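Local coordinates for protein flavin reductase (Uncultured bacterium, PDB 5CHO) that probably reduces flavin adenine dinucleotide to supply the reduced flavin used by the partner tryptophan halogenase of a bacterial two-component system, at residues G94-V100 with W146-L151. Numbering follows the deposited sequence.
Sequences GSFGVSV and WFECAL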
# COMPACT_ATOMS: atom_id res chain seq x y z
N GLY A 94 -15.27 -12.10 10.37
CA GLY A 94 -14.53 -11.34 11.36
C GLY A 94 -13.05 -11.64 11.53
O GLY A 94 -12.38 -11.03 12.37
N SER A 95 -12.52 -12.56 10.73
CA SER A 95 -11.07 -12.79 10.69
C SER A 95 -10.65 -13.19 9.28
O SER A 95 -11.48 -13.62 8.48
CB SER A 95 -10.65 -13.86 11.70
OG SER A 95 -11.17 -15.13 11.35
N PHE A 96 -9.36 -13.06 8.98
CA PHE A 96 -8.89 -13.35 7.63
C PHE A 96 -7.40 -13.60 7.55
O PHE A 96 -6.64 -13.29 8.47
CB PHE A 96 -9.27 -12.20 6.69
CG PHE A 96 -8.67 -10.87 7.07
CD1 PHE A 96 -7.49 -10.44 6.50
CD2 PHE A 96 -9.32 -10.04 7.98
CE1 PHE A 96 -6.95 -9.21 6.83
CE2 PHE A 96 -8.78 -8.82 8.32
CZ PHE A 96 -7.59 -8.40 7.75
N GLY A 97 -6.99 -14.19 6.43
CA GLY A 97 -5.60 -14.48 6.14
C GLY A 97 -5.08 -13.59 5.03
O GLY A 97 -5.85 -13.06 4.24
N VAL A 98 -3.77 -13.41 5.01
CA VAL A 98 -3.10 -12.66 3.95
C VAL A 98 -1.82 -13.40 3.57
O VAL A 98 -1.02 -13.73 4.45
CB VAL A 98 -2.76 -11.22 4.40
CG1 VAL A 98 -2.03 -10.45 3.31
CG2 VAL A 98 -4.02 -10.47 4.84
N SER A 99 -1.65 -13.67 2.28
CA SER A 99 -0.43 -14.32 1.79
C SER A 99 0.25 -13.42 0.78
O SER A 99 -0.36 -13.02 -0.21
CB SER A 99 -0.74 -15.68 1.15
OG SER A 99 -1.57 -16.47 1.98
N VAL A 100 1.52 -13.12 1.02
CA VAL A 100 2.28 -12.26 0.13
C VAL A 100 2.90 -13.13 -0.95
O VAL A 100 3.62 -14.09 -0.66
CB VAL A 100 3.36 -11.48 0.91
CG1 VAL A 100 4.24 -10.66 -0.04
CG2 VAL A 100 2.71 -10.58 1.94
N TRP A 146 3.11 -15.06 5.54
CA TRP A 146 1.74 -15.29 5.97
C TRP A 146 1.33 -14.36 7.10
O TRP A 146 2.15 -14.04 7.97
CB TRP A 146 1.53 -16.74 6.43
CG TRP A 146 1.54 -17.78 5.34
CD1 TRP A 146 1.39 -17.59 4.00
CD2 TRP A 146 1.70 -19.20 5.53
NE1 TRP A 146 1.44 -18.80 3.34
CE2 TRP A 146 1.63 -19.80 4.26
CE3 TRP A 146 1.89 -20.01 6.65
CZ2 TRP A 146 1.75 -21.17 4.08
CZ3 TRP A 146 2.01 -21.37 6.47
CH2 TRP A 146 1.94 -21.94 5.19
N PHE A 147 0.07 -13.93 7.09
CA PHE A 147 -0.51 -13.20 8.21
C PHE A 147 -1.89 -13.77 8.51
O PHE A 147 -2.63 -14.13 7.60
CB PHE A 147 -0.66 -11.70 7.93
CG PHE A 147 0.61 -11.00 7.56
CD1 PHE A 147 1.41 -10.39 8.52
CD2 PHE A 147 1.02 -10.95 6.23
CE1 PHE A 147 2.58 -9.75 8.17
CE2 PHE A 147 2.18 -10.30 5.87
CZ PHE A 147 2.97 -9.70 6.84
N GLU A 148 -2.24 -13.84 9.79
CA GLU A 148 -3.63 -14.04 10.20
C GLU A 148 -4.06 -12.82 10.99
O GLU A 148 -3.30 -12.28 11.79
CB GLU A 148 -3.82 -15.30 11.05
CG GLU A 148 -3.51 -16.60 10.34
CD GLU A 148 -3.77 -17.80 11.22
OE1 GLU A 148 -4.92 -18.30 11.21
OE2 GLU A 148 -2.85 -18.24 11.93
N CYS A 149 -5.30 -12.39 10.75
CA CYS A 149 -5.79 -11.15 11.33
C CYS A 149 -7.20 -11.28 11.85
O CYS A 149 -8.00 -12.06 11.33
CB CYS A 149 -5.74 -10.03 10.28
SG CYS A 149 -4.18 -9.89 9.40
N ALA A 150 -7.50 -10.52 12.89
CA ALA A 150 -8.86 -10.33 13.36
C ALA A 150 -9.32 -8.95 12.94
O ALA A 150 -8.57 -7.99 13.07
CB ALA A 150 -8.94 -10.49 14.85
N LEU A 151 -10.54 -8.85 12.44
CA LEU A 151 -11.05 -7.57 11.99
C LEU A 151 -11.21 -6.62 13.17
O LEU A 151 -11.95 -6.89 14.12
CB LEU A 151 -12.37 -7.75 11.24
CG LEU A 151 -13.04 -6.48 10.72
CD1 LEU A 151 -12.10 -5.69 9.82
CD2 LEU A 151 -14.32 -6.83 9.98
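Phe96 lays one face of its ring over the side chain of Cys149. Cys149 CB makes a CH-pi contact, 3.8 Å from the Phe96 ring centroid and displaced toward the rim. Cys149 SG meets the same ring obliquely, 3.8 Å from Phe96 CE1. Chi1 of 61° sets Phe96 CG between its own backbone N and carbonyl carbon, which turns the ring toward strand 145-157. Leu90 of helix 85-93 and Val51 and Val53 of strand 46-53 also touch this ring. With an alanine in place of Phe96, Cys149 CB and SG would probably lose their aromatic partner, and a gap would be likely between Leu90, Val51 and Val53. On the same sheet face, Val98 CB lies 4.1 Å from Phe147 CB. The Phe147 ring takes Val100 CG2 at its edge, 4.0 Å from Phe147 CE2. Ile40 of the second subunit packs on Phe147, so this apolar row reaches the dimer interface.

The two segments are neighbouring antiparallel strands in the split beta-barrel of the flavin reductase-like domain, a fold of the FMN-binding clan, with strand 46-53 flanking 95-100 and 160-172 flanking 145-157. Phe96 with Cys149 and Val98 with Phe147 are hydrogen-bonded pairs, each joined by two backbone bonds. Cys149 N donates to Phe96 O at 2.8 Å. At the helix exit, Gly94 has positive phi, and its O accepts a nearly straight bond from Leu151 N (2.9 Å, 172°).

The opposite sheet face is more polar. Ser99 OG sits 3.8 Å from Trp146 CD1 but bonds to Ala140 N, while Trp146 NE1 bonds to Ala140 O, and the buried Glu148 carboxylate is held by the hydroxyls of Thr135 and Thr169, one at each oxygen.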